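PDB 5M3C: diguanylate cyclase from Pseudomonas aeruginosa, which joins a GGDEF domain to an EAL domain in one chain and binds guanosine-5'-triphosphate and calcium ions. Local coordinates for residues Ala125-Ala130 against Ser159-Tyr164; Arg184-Asp189 against Leu239-Trp244; Gly204-Ala209 against Ala261-Leu266; Trp244-Ala249 against Val268-Ala273. All blocks are in the same frame, centred on the assembly; numbering follows the deposited sequence.

How the interactions relate
Interaction 1 lies in the GGDEF domain, while interactions 2, 3 and 4 share the EAL domain on the other side of the chain's centre. Helix 238-259 serves both interaction 2 and interaction 4, which have Trp244 in common and centres about 10 Å apart. Interaction 3 pairs strand 206-217 with the start of 266-269, and interaction 4 packs the helix on 266-269; the two touch at Leu266 and Ala249. Interactions 1 and 3, partly buried, are joined by backbone hydrogen bonds, three and a weaker fourth in interaction 1 and one in interaction 3. Interaction 4 is buried and apolar. Interaction 2, partly exposed, combines leucine packing with one carboxylate-indole bond.

Interaction 1. Residues Ala125-Ala130 against Ser159-Tyr164; sequences ASVGIA and SRIEYY
Ile129 and Tyr163 form a parallel beta bridge between strands 119-132 and 161-163, and their side chains run side by side on one face of the GGDEF-domain sheet. Ile129 begins with CB 3.9 Å from Tyr163 CD2 and then divides. Its CG2 branch stays beside the ring, 3.8 Å from Tyr163 CE2. The other branch leaves through CG1, anti to the carbonyl carbon (chi1 -49°), which brings it within 4.0 Å of Ile161 CG2. At its tip CD1 wedges between both partners. This methyl meets Ile161 CG2 at 3.5 Å and also lies over one face of the Tyr163 ring, a CH-pi contact displaced from the ring centre toward CZ. Val127 and Ile161 continue the apolar row, and Ala103 of helix 96-108 packs on Ile129 and Ile161.

The backbones are joined by Val127 N to Arg160 O (3.0 Å), Glu162 N to Val127 O (2.8 Å) and Ile129 N to Glu162 O (2.8 Å), with a weak bond from Tyr164 N to Ile129 O. These strands, with helix 139-155, form a beta-alpha-beta unit. On the other face, where Gly128 pairs with Glu162, Arg160 grips Glu162 side-on, NE and NH2 both reaching OE2; Arg156 adds a second salt bridge. The paired strands thus present an apolar, aromatic surface to helix 96-108, whereas on the opposite face Glu162 OE2 draws in two arginines, and its negative charge probably eases their closeness.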
loop_
_atom_site.group_PDB
_atom_site.type_symbol
_atom_site.label_atom_id
_atom_site.label_comp_id
_atom_site.label_asym_id
_atom_site.label_seq_id
_atom_site.Cartn_x
_atom_site.Cartn_y
_atom_site.Cartn_z
ATOM N N ALA B 125 17.590 -13.220 11.921
ATOM C CA ALA B 125 19.032 -13.090 11.740
ATOM C C ALA B 125 19.406 -12.942 10.273
ATOM O O ALA B 125 18.682 -13.393 9.388
ATOM C CB ALA B 125 19.744 -14.290 12.343
ATOM N N SER B 126 20.543 -12.300 10.027
ATOM C CA SER B 126 21.091 -12.183 8.682
ATOM C C SER B 126 22.322 -13.076 8.568
ATOM O O SER B 126 23.061 -13.254 9.535
ATOM C CB SER B 126 21.455 -10.733 8.380
ATOM O OG SER B 126 20.356 -9.878 8.634
ATOM N N VAL B 127 22.546 -13.643 7.388
ATOM C CA VAL B 127 23.606 -14.628 7.234
ATOM C C VAL B 127 24.510 -14.329 6.048
ATOM O O VAL B 127 24.042 -14.132 4.923
ATOM C CB VAL B 127 23.028 -16.044 7.062
ATOM C CG1 VAL B 127 24.144 -17.076 7.068
ATOM C CG2 VAL B 127 22.017 -16.343 8.158
ATOM N N GLY B 128 25.812 -14.304 6.312
ATOM C CA GLY B 128 26.802 -14.132 5.256
ATOM C C GLY B 128 27.565 -15.423 5.075
ATOM O O GLY B 128 27.856 -16.109 6.050
ATOM N N ILE B 129 27.883 -15.767 3.831
ATOM C CA ILE B 129 28.602 -17.011 3.553
ATOM C C ILE B 129 29.947 -16.755 2.887
ATOM O O ILE B 129 30.036 -15.988 1.929
ATOM C CB ILE B 129 27.791 -17.945 2.633
ATOM C CG1 ILE B 129 26.360 -18.101 3.147
ATOM C CG2 ILE B 129 28.463 -19.308 2.540
ATOM C CD1 ILE B 129 25.483 -18.943 2.246
ATOM N N ALA B 130 30.991 -17.407 3.393
ATOM C CA ALA B 130 32.301 -17.363 2.750
ATOM C C ALA B 130 32.788 -18.780 2.498
ATOM O O ALA B 130 32.876 -19.577 3.422
ATOM C CB ALA B 130 33.296 -16.610 3.616
ATOM N N SER B 159 16.744 -10.996 7.545
ATOM C CA SER B 159 16.209 -12.348 7.558
ATOM C C SER B 159 16.525 -13.021 6.224
ATOM O O SER B 159 15.709 -13.770 5.686
ATOM C CB SER B 159 14.699 -12.310 7.799
ATOM O OG SER B 159 14.187 -13.606 8.050
ATOM N N ARG B 160 17.717 -12.741 5.699
ATOM C CA ARG B 160 18.129 -13.239 4.391
ATOM C C ARG B 160 19.549 -13.799 4.435
ATOM O O ARG B 160 20.238 -13.698 5.449
ATOM C CB ARG B 160 18.047 -12.118 3.347
ATOM C CG ARG B 160 19.030 -10.982 3.583
ATOM C CD ARG B 160 18.920 -9.898 2.523
ATOM N NE ARG B 160 19.181 -10.411 1.182
ATOM C CZ ARG B 160 18.249 -10.590 0.250
ATOM N NH1 ARG B 160 16.980 -10.292 0.500
ATOM N NH2 ARG B 160 18.586 -11.064 -0.941
ATOM N N ILE B 161 19.975 -14.382 3.320
ATOM C CA ILE B 161 21.306 -14.964 3.196
ATOM C C ILE B 161 22.046 -14.309 2.035
ATOM O O ILE B 161 21.442 -13.991 1.014
ATOM C CB ILE B 161 21.216 -16.485 2.961
ATOM C CG1 ILE B 161 20.650 -17.168 4.207
ATOM C CG2 ILE B 161 22.578 -17.066 2.621
ATOM C CD1 ILE B 161 20.337 -18.638 4.027
ATOM N N GLU B 162 23.349 -14.095 2.195
ATOM C CA GLU B 162 24.151 -13.534 1.111
ATOM C C GLU B 162 25.516 -14.197 0.990
ATOM O O GLU B 162 26.149 -14.541 1.989
ATOM C CB GLU B 162 24.329 -12.028 1.299
ATOM C CG GLU B 162 23.057 -11.221 1.091
ATOM C CD GLU B 162 22.574 -11.235 -0.348
ATOM O OE1 GLU B 162 23.421 -11.180 -1.268
ATOM O OE2 GLU B 162 21.346 -11.291 -0.559
ATOM N N TYR B 163 25.960 -14.372 -0.250
ATOM C CA TYR B 163 27.289 -14.906 -0.524
ATOM C C TYR B 163 28.299 -13.780 -0.663
ATOM O O TYR B 163 27.941 -12.640 -0.960
ATOM C CB TYR B 163 27.282 -15.756 -1.795
ATOM C CG TYR B 163 26.767 -17.154 -1.572
ATOM C CD1 TYR B 163 25.416 -17.442 -1.691
ATOM C CD2 TYR B 163 27.631 -18.186 -1.227
ATOM C CE1 TYR B 163 24.937 -18.720 -1.480
ATOM C CE2 TYR B 163 27.160 -19.469 -1.014
ATOM C CZ TYR B 163 25.812 -19.729 -1.143
ATOM O OH TYR B 163 25.328 -21.001 -0.934
ATOM N N TYR B 164 29.566 -14.109 -0.445
ATOM C CA TYR B 164 30.631 -13.131 -0.554
ATOM C C TYR B 164 30.857 -12.760 -2.013
ATOM O O TYR B 164 30.632 -13.572 -2.908
ATOM C CB TYR B 164 31.925 -13.676 0.052
ATOM C CG TYR B 164 33.105 -12.750 -0.130
ATOM C CD1 TYR B 164 33.168 -11.536 0.544
ATOM C CD2 TYR B 164 34.152 -13.082 -0.979
ATOM C CE1 TYR B 164 34.241 -10.681 0.379
ATOM C CE2 TYR B 164 35.231 -12.233 -1.150
ATOM C CZ TYR B 164 35.269 -11.033 -0.469
ATOM O OH TYR B 164 36.337 -10.181 -0.633
#

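Interaction 2. Residues Arg184-Asp189 against Leu239-Trp244; sequences RALERD and LPLGDW
Leu186, near the end of helix 168-187, reaches across to helix 238-259 and makes the apolar part of the contact with its two methyls. CD2 rests 3.6 Å from Pro240 CB, and CD1 lies 3.9 Å from Leu241 CD1. The same CD1 also approaches Trp244 CB at 4.0 Å, so that one leucine touches three residues along a turn of the partner helix. It crosses the side chains of Pro240 and Leu241 at about a right angle. Leu191 packs on Leu186, Leu241 and Trp244 and extends this apolar patch.

The polar part is a single bond, from Trp244 NE1 to Asp189 OD1, at 2.9 Å and with an angle of 145° at the hydrogen. Trp244 CG is anti to the backbone N (chi1 -173°), which sends the indole toward the loop that follows helix 168-187. The carboxylate meets the ring at its N-H edge through the anti lone pair of OD1, its plane turned 31° from that of the indole. His248 stacks on the ring.

The indole is bonded at its edge and stacked by the imidazole, which should restrict its rotation, and the carboxylate probably makes this bond stronger than a neutral acceptor would.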
loop_
_atom_site.group_PDB
_atom_site.type_symbol
_atom_site.label_atom_id
_atom_site.label_comp_id
_atom_site.label_asym_id
_atom_site.label_seq_id
_atom_site.Cartn_x
_atom_site.Cartn_y
_atom_site.Cartn_z
ATOM N N ARG B 184 29.080 13.026 12.817
ATOM C CA ARG B 184 29.939 14.175 13.100
ATOM C C ARG B 184 29.394 15.456 12.483
ATOM O O ARG B 184 29.245 16.470 13.167
ATOM C CB ARG B 184 31.346 13.919 12.572
ATOM C CG ARG B 184 32.119 12.905 13.394
ATOM C CD ARG B 184 33.477 12.600 12.793
ATOM N NE ARG B 184 34.464 12.376 13.842
ATOM C CZ ARG B 184 35.243 13.327 14.350
ATOM N NH1 ARG B 184 35.167 14.573 13.897
ATOM N NH2 ARG B 184 36.109 13.030 15.309
ATOM N N ALA B 185 29.105 15.401 11.189
ATOM C CA ALA B 185 28.612 16.554 10.449
ATOM C C ALA B 185 27.373 17.127 11.117
ATOM O O ALA B 185 27.195 18.348 11.207
ATOM C CB ALA B 185 28.297 16.156 9.016
ATOM N N LEU B 186 26.517 16.225 11.583
ATOM C CA LEU B 186 25.295 16.608 12.263
ATOM C C LEU B 186 25.630 17.299 13.585
ATOM O O LEU B 186 24.976 18.261 13.985
ATOM C CB LEU B 186 24.449 15.360 12.516
ATOM C CG LEU B 186 22.932 15.495 12.435
ATOM C CD1 LEU B 186 22.516 16.326 11.231
ATOM C CD2 LEU B 186 22.304 14.112 12.373
ATOM N N GLU B 187 26.673 16.803 14.241
ATOM C CA GLU B 187 27.053 17.246 15.577
ATOM C C GLU B 187 27.942 18.489 15.545
ATOM O O GLU B 187 28.211 19.097 16.580
ATOM C CB GLU B 187 27.778 16.098 16.289
ATOM C CG GLU B 187 28.274 16.404 17.693
ATOM C CD GLU B 187 28.941 15.202 18.339
ATOM O OE1 GLU B 187 29.665 15.386 19.341
ATOM O OE2 GLU B 187 28.742 14.070 17.840
ATOM N N ARG B 188 28.399 18.862 14.354
ATOM C CA ARG B 188 29.286 20.009 14.200
ATOM C C ARG B 188 28.733 21.015 13.198
ATOM O O ARG B 188 29.463 21.875 12.704
ATOM C CB ARG B 188 30.666 19.537 13.753
ATOM C CG ARG B 188 31.405 18.726 14.802
ATOM C CD ARG B 188 32.475 17.849 14.173
ATOM N NE ARG B 188 33.389 17.285 15.166
ATOM C CZ ARG B 188 33.141 16.198 15.894
ATOM N NH1 ARG B 188 34.043 15.770 16.765
ATOM N NH2 ARG B 188 31.997 15.540 15.759
ATOM N N ASP B 189 27.439 20.903 12.906
ATOM C CA ASP B 189 26.778 21.797 11.960
ATOM C C ASP B 189 27.593 21.938 10.678
ATOM O O ASP B 189 27.881 23.051 10.239
ATOM C CB ASP B 189 26.556 23.177 12.590
ATOM C CG ASP B 189 25.730 23.114 13.865
ATOM O OD1 ASP B 189 24.666 22.457 13.862
ATOM O OD2 ASP B 189 26.140 23.727 14.874
ATOM N N LEU B 239 15.833 11.533 12.598
ATOM C CA LEU B 239 15.205 12.440 13.552
ATOM C C LEU B 239 16.147 13.597 13.889
ATOM O O LEU B 239 15.749 14.758 13.814
ATOM C CB LEU B 239 14.764 11.694 14.816
ATOM C CG LEU B 239 13.665 10.644 14.606
ATOM C CD1 LEU B 239 13.280 9.994 15.926
ATOM C CD2 LEU B 239 12.443 11.252 13.934
ATOM N N PRO B 240 17.405 13.285 14.248
ATOM C CA PRO B 240 18.409 14.334 14.439
ATOM C C PRO B 240 18.597 15.192 13.186
ATOM O O PRO B 240 18.781 16.408 13.286
ATOM C CB PRO B 240 19.690 13.549 14.736
ATOM C CG PRO B 240 19.231 12.237 15.262
ATOM C CD PRO B 240 17.929 11.947 14.580
ATOM N N LEU B 241 18.553 14.556 12.019
ATOM C CA LEU B 241 18.713 15.261 10.752
ATOM C C LEU B 241 17.567 16.236 10.524
ATOM O O LEU B 241 17.788 17.414 10.244
ATOM C CB LEU B 241 18.781 14.263 9.595
ATOM C CG LEU B 241 18.963 14.848 8.191
ATOM C CD1 LEU B 241 20.284 15.589 8.072
ATOM C CD2 LEU B 241 18.876 13.752 7.142
ATOM N N GLY B 242 16.342 15.737 10.652
ATOM C CA GLY B 242 15.149 16.545 10.424
ATOM C C GLY B 242 15.074 17.731 11.362
ATOM O O GLY B 242 14.717 18.841 10.953
ATOM N N ASP B 243 15.417 17.496 12.625
ATOM C CA ASP B 243 15.415 18.549 13.629
ATOM C C ASP B 243 16.411 19.629 13.231
ATOM O O ASP B 243 16.094 20.822 13.249
ATOM C CB ASP B 243 15.781 17.983 15.001
ATOM C CG ASP B 243 14.992 18.626 16.122
ATOM O OD1 ASP B 243 13.791 18.304 16.257
ATOM O OD2 ASP B 243 15.570 19.446 16.870
ATOM N N TRP B 244 17.615 19.197 12.867
ATOM C CA TRP B 244 18.651 20.105 12.385
ATOM C C TRP B 244 18.140 20.907 11.199
ATOM O O TRP B 244 18.285 22.127 11.154
ATOM C CB TRP B 244 19.896 19.324 11.964
ATOM C CG TRP B 244 21.057 20.202 11.607
ATOM C CD1 TRP B 244 22.053 20.612 12.439
ATOM C CD2 TRP B 244 21.340 20.782 10.326
ATOM N NE1 TRP B 244 22.939 21.412 11.761
ATOM C CE2 TRP B 244 22.525 21.531 10.461
ATOM C CE3 TRP B 244 20.708 20.738 9.080
ATOM C CZ2 TRP B 244 23.091 22.232 9.400
ATOM C CZ3 TRP B 244 21.272 21.435 8.027
ATOM C CH2 TRP B 244 22.451 22.172 8.194
#

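Interaction 3. Residues Gly204-Ala209 against Ala261-Leu266; sequences GLLVGA and APFGPL
The amide of Ala209 donates to Pro265 O at 3.0 Å, with an angle of 155° at the hydrogen and the donor in the carbonyl plane. It holds strand 206-217 against the start of strand 266-269, where Ala209 and Leu266 form a parallel bridge. One step on, Ala209 O lies 3.2 Å from Leu266 CA in a CA-H...O contact, and Ala209 is also backbone-bonded with Ser267. Before the bridge the chains come closer still: Gly208 CA and Gly264 CA are 3.8 Å apart. Both glycines have positive phi, at backbone angles where a CB would be jammed against the preceding carbonyl oxygen. Beside them Val207 O faces the CA-H of Gly264.

Strands 206-217 and 266-269 are neighbours in the sheet of the EAL domain, a variant of the TIM-barrel fold, and helix 238-259 belongs to the connection between them. Strand 192-200 pairs with 206-217 on its other edge, in antiparallel fashion.

Phe263 adds the apolar part of the contact. Its CG sits between the backbone N and the carbonyl carbon (chi1 64°), which turns the ring toward Ala209, and CE2 meets Ala209 CB at 3.9 Å with the methyl near the ring plane. On the side of Leu206, CD1 of that residue lies 4.5 Å from Phe263 CD2. Met253 of helix 238-259 touches both Phe263 and Leu266, and Phe421 of helix 418-425 packs on both Phe263 and Ala209.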
loop_
_atom_site.group_PDB
_atom_site.type_symbol
_atom_site.label_atom_id
_atom_site.label_comp_id
_atom_site.label_asym_id
_atom_site.label_seq_id
_atom_site.Cartn_x
_atom_site.Cartn_y
_atom_site.Cartn_z
ATOM N N GLY B 204 4.459 36.301 -12.169
ATOM C CA GLY B 204 5.862 36.394 -12.570
ATOM C C GLY B 204 6.756 36.842 -11.426
ATOM O O GLY B 204 7.940 37.112 -11.623
ATOM N N LEU B 205 6.181 36.922 -10.228
ATOM C CA LEU B 205 6.919 37.314 -9.030
ATOM C C LEU B 205 7.217 36.098 -8.148
ATOM O O LEU B 205 6.537 35.073 -8.237
ATOM C CB LEU B 205 6.119 38.348 -8.234
ATOM N N LEU B 206 8.237 36.219 -7.302
ATOM C CA LEU B 206 8.595 35.156 -6.361
ATOM C C LEU B 206 7.403 34.762 -5.492
ATOM O O LEU B 206 6.643 35.621 -5.045
ATOM C CB LEU B 206 9.762 35.606 -5.472
ATOM C CG LEU B 206 11.184 35.294 -5.956
ATOM C CD1 LEU B 206 11.787 34.141 -5.166
ATOM C CD2 LEU B 206 11.224 35.006 -7.451
ATOM N N VAL B 207 7.248 33.461 -5.256
ATOM C CA VAL B 207 6.141 32.952 -4.450
ATOM C C VAL B 207 6.626 32.201 -3.214
ATOM O O VAL B 207 5.824 31.710 -2.420
ATOM C CB VAL B 207 5.252 31.995 -5.260
ATOM C CG1 VAL B 207 3.878 31.884 -4.616
ATOM C CG2 VAL B 207 5.131 32.471 -6.697
ATOM N N GLY B 208 7.942 32.111 -3.057
ATOM C CA GLY B 208 8.530 31.392 -1.936
ATOM C C GLY B 208 9.797 30.680 -2.357
ATOM O O GLY B 208 10.298 30.884 -3.461
ATOM N N ALA B 209 10.320 29.841 -1.472
ATOM C CA ALA B 209 11.531 29.089 -1.773
ATOM C C ALA B 209 11.546 27.768 -1.013
ATOM O O ALA B 209 10.861 27.619 -0.003
ATOM C CB ALA B 209 12.761 29.913 -1.424
ATOM N N ALA B 261 12.553 41.661 2.554
ATOM C CA ALA B 261 11.104 41.752 2.591
ATOM C C ALA B 261 10.480 40.385 2.353
ATOM O O ALA B 261 11.169 39.447 1.953
ATOM C CB ALA B 261 10.623 42.748 1.548
ATOM N N PRO B 262 9.165 40.272 2.589
ATOM C CA PRO B 262 8.475 39.003 2.425
ATOM C C PRO B 262 8.447 38.614 0.956
ATOM O O PRO B 262 8.089 39.427 0.102
ATOM C CB PRO B 262 7.070 39.298 2.951
ATOM C CG PRO B 262 6.873 40.748 2.688
ATOM C CD PRO B 262 8.226 41.390 2.794
ATOM N N PHE B 263 8.842 37.380 0.671
ATOM C CA PHE B 263 9.004 36.917 -0.698
ATOM C C PHE B 263 8.296 35.581 -0.882
ATOM O O PHE B 263 8.591 34.830 -1.813
ATOM C CB PHE B 263 10.492 36.756 -1.012
ATOM C CG PHE B 263 11.167 35.693 -0.188
ATOM C CD1 PHE B 263 11.489 35.928 1.141
ATOM C CD2 PHE B 263 11.468 34.457 -0.738
ATOM C CE1 PHE B 263 12.102 34.953 1.903
ATOM C CE2 PHE B 263 12.082 33.477 0.020
ATOM C CZ PHE B 263 12.400 33.726 1.343
ATOM N N GLY B 264 7.355 35.299 0.012
ATOM C CA GLY B 264 6.679 34.011 0.042
ATOM C C GLY B 264 7.215 33.176 1.188
ATOM O O GLY B 264 8.190 33.562 1.835
ATOM N N PRO B 265 6.580 32.024 1.452
ATOM C CA PRO B 265 7.042 31.153 2.523
ATOM C C PRO B 265 8.186 30.235 2.093
ATOM O O PRO B 265 8.541 30.179 0.911
ATOM C CB PRO B 265 5.793 30.332 2.885
ATOM C CG PRO B 265 4.774 30.603 1.818
ATOM C CD PRO B 265 5.400 31.474 0.769
ATOM N N LEU B 266 8.755 29.527 3.065
ATOM C CA LEU B 266 9.872 28.621 2.825
ATOM C C LEU B 266 9.431 27.173 3.036
ATOM O O LEU B 266 8.834 26.835 4.062
ATOM C CB LEU B 266 11.034 28.965 3.762
ATOM C CG LEU B 266 12.291 28.094 3.674
ATOM C CD1 LEU B 266 13.027 28.329 2.368
ATOM C CD2 LEU B 266 13.209 28.371 4.853
#

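Interaction 4. Residues Trp244-Ala249 against Val268-Ala273; sequences WVLEHA and VNLAGA. With CA (calcium ion), chain H.
Strand 266-269 of the EAL-domain barrel is backed by helix 238-259 and carries the calcium ligand Asn269, and the contact between Val245, Ala249 and Val268 is the packing of that helix on that strand. Val268 uses its two methyls separately. CG1, anti to the backbone N (chi1 174°), meets Val245 CG1 at 3.5 Å; CG2, beside the backbone N, meets Ala249 CB at 3.5 Å. Val245 and Ala249 are four residues apart, so the valine spans one turn of the helix, and the two valine side chains pass each other in opposite directions. Further along, Leu246 crosses Leu270 obliquely, with their CD1 atoms 4.1 Å apart. Leu246 CD2 also comes to 4.5 Å from Val268 CG1. Ala211 and Val213 of the neighbouring strand 206-217 add to the apolar layer, touching Val268 and Val245 respectively.

Asn269, next in sequence, takes no part in this packing; its OD1 binds the calcium ion at 2.6 Å, and Glu210, Glu301 and Asp331 supply the other protein ligands. Backbone hydrogen bonds between Glu301 and both Val268 and Leu270 tie this stretch to the strand bearing one of those ligands. The contact between the two segments is thus apolar, made through aliphatic groups alone, while the adjacent Asn269 gives the calcium ion a neutral amide oxygen beside three carboxylates.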
loop_
_atom_site.group_PDB
_atom_site.type_symbol
_atom_site.label_atom_id
_atom_site.label_comp_id
_atom_site.label_asym_id
_atom_site.label_seq_id
_atom_site.Cartn_x
_atom_site.Cartn_y
_atom_site.Cartn_z
ATOM N N TRP B 244 17.615 19.197 12.867
ATOM C CA TRP B 244 18.651 20.105 12.385
ATOM C C TRP B 244 18.140 20.907 11.199
ATOM O O TRP B 244 18.285 22.127 11.154
ATOM C CB TRP B 244 19.896 19.324 11.964
ATOM C CG TRP B 244 21.057 20.202 11.607
ATOM C CD1 TRP B 244 22.053 20.612 12.439
ATOM C CD2 TRP B 244 21.340 20.782 10.326
ATOM N NE1 TRP B 244 22.939 21.412 11.761
ATOM C CE2 TRP B 244 22.525 21.531 10.461
ATOM C CE3 TRP B 244 20.708 20.738 9.080
ATOM C CZ2 TRP B 244 23.091 22.232 9.400
ATOM C CZ3 TRP B 244 21.272 21.435 8.027
ATOM C CH2 TRP B 244 22.451 22.172 8.194
ATOM N N VAL B 245 17.545 20.210 10.237
ATOM C CA VAL B 245 17.029 20.858 9.038
ATOM C C VAL B 245 15.979 21.910 9.392
ATOM O O VAL B 245 16.043 23.044 8.910
ATOM C CB VAL B 245 16.423 19.835 8.058
ATOM C CG1 VAL B 245 15.666 20.539 6.940
ATOM C CG2 VAL B 245 17.515 18.950 7.482
ATOM N N LEU B 246 15.019 21.538 10.234
ATOM C CA LEU B 246 13.954 22.461 10.612
ATOM C C LEU B 246 14.501 23.727 11.274
ATOM O O LEU B 246 14.215 24.843 10.832
ATOM C CB LEU B 246 12.950 21.774 11.538
ATOM C CG LEU B 246 11.923 20.883 10.837
ATOM C CD1 LEU B 246 11.126 20.084 11.856
ATOM C CD2 LEU B 246 10.996 21.713 9.962
ATOM N N GLU B 247 15.292 23.549 12.328
ATOM C CA GLU B 247 15.827 24.680 13.084
ATOM C C GLU B 247 16.579 25.650 12.180
ATOM O O GLU B 247 16.360 26.864 12.226
ATOM C CB GLU B 247 16.756 24.185 14.193
ATOM C CG GLU B 247 17.267 25.289 15.108
ATOM C CD GLU B 247 18.107 24.762 16.259
ATOM O OE1 GLU B 247 18.405 25.546 17.185
ATOM O OE2 GLU B 247 18.469 23.566 16.239
ATOM N N HIS B 248 17.466 25.107 11.356
ATOM C CA HIS B 248 18.274 25.925 10.461
ATOM C C HIS B 248 17.424 26.554 9.365
ATOM O O HIS B 248 17.683 27.682 8.942
ATOM C CB HIS B 248 19.397 25.090 9.852
ATOM C CG HIS B 248 20.508 24.794 10.808
ATOM N ND1 HIS B 248 21.700 25.487 10.800
ATOM C CD2 HIS B 248 20.604 23.893 11.813
ATOM C CE1 HIS B 248 22.485 25.020 11.753
ATOM N NE2 HIS B 248 21.844 24.052 12.383
ATOM N N ALA B 249 16.410 25.823 8.910
ATOM C CA ALA B 249 15.485 26.347 7.912
ATOM C C ALA B 249 14.745 27.545 8.484
ATOM O O ALA B 249 14.549 28.549 7.800
ATOM C CB ALA B 249 14.498 25.276 7.482
ATOM N N VAL B 268 10.049 23.076 3.421
ATOM C CA VAL B 268 11.010 22.069 3.858
ATOM C C VAL B 268 10.378 20.684 3.883
ATOM O O VAL B 268 9.264 20.508 4.377
ATOM C CB VAL B 268 11.570 22.392 5.252
ATOM C CG1 VAL B 268 12.450 21.256 5.747
ATOM C CG2 VAL B 268 12.357 23.689 5.213
ATOM N N ASN B 269 11.095 19.704 3.343
ATOM C CA ASN B 269 10.622 18.326 3.345
ATOM C C ASN B 269 10.616 17.773 4.764
ATOM O O ASN B 269 11.542 18.008 5.539
ATOM C CB ASN B 269 11.497 17.452 2.449
ATOM C CG ASN B 269 11.351 17.794 0.978
ATOM O OD1 ASN B 269 10.240 17.938 0.468
ATOM N ND2 ASN B 269 12.478 17.917 0.286
ATOM N N LEU B 270 9.562 17.038 5.095
ATOM C CA LEU B 270 9.423 16.440 6.411
ATOM C C LEU B 270 9.422 14.923 6.286
ATOM O O LEU B 270 8.425 14.328 5.886
ATOM C CB LEU B 270 8.128 16.913 7.071
ATOM C CG LEU B 270 8.017 16.694 8.577
ATOM C CD1 LEU B 270 9.011 17.572 9.319
ATOM C CD2 LEU B 270 6.599 16.981 9.043
ATOM N N ALA B 271 10.550 14.304 6.622
ATOM C CA ALA B 271 10.675 12.851 6.585
ATOM C C ALA B 271 9.512 12.192 7.314
ATOM O O ALA B 271 8.962 12.754 8.259
ATOM C CB ALA B 271 11.995 12.420 7.205
ATOM N N GLY B 272 9.139 10.997 6.870
ATOM C CA GLY B 272 8.007 10.283 7.452
ATOM C C GLY B 272 8.094 10.144 8.961
ATOM O O GLY B 272 7.114 10.370 9.671
ATOM N N ALA B 273 9.275 9.778 9.451
ATOM C CA ALA B 273 9.467 9.497 10.869
ATOM C C ALA B 273 9.304 10.744 11.737
ATOM O O ALA B 273 8.841 10.653 12.875
ATOM C CB ALA B 273 10.830 8.866 11.101
HETATM CA CA CA H . 10.393 18.871 -1.971
#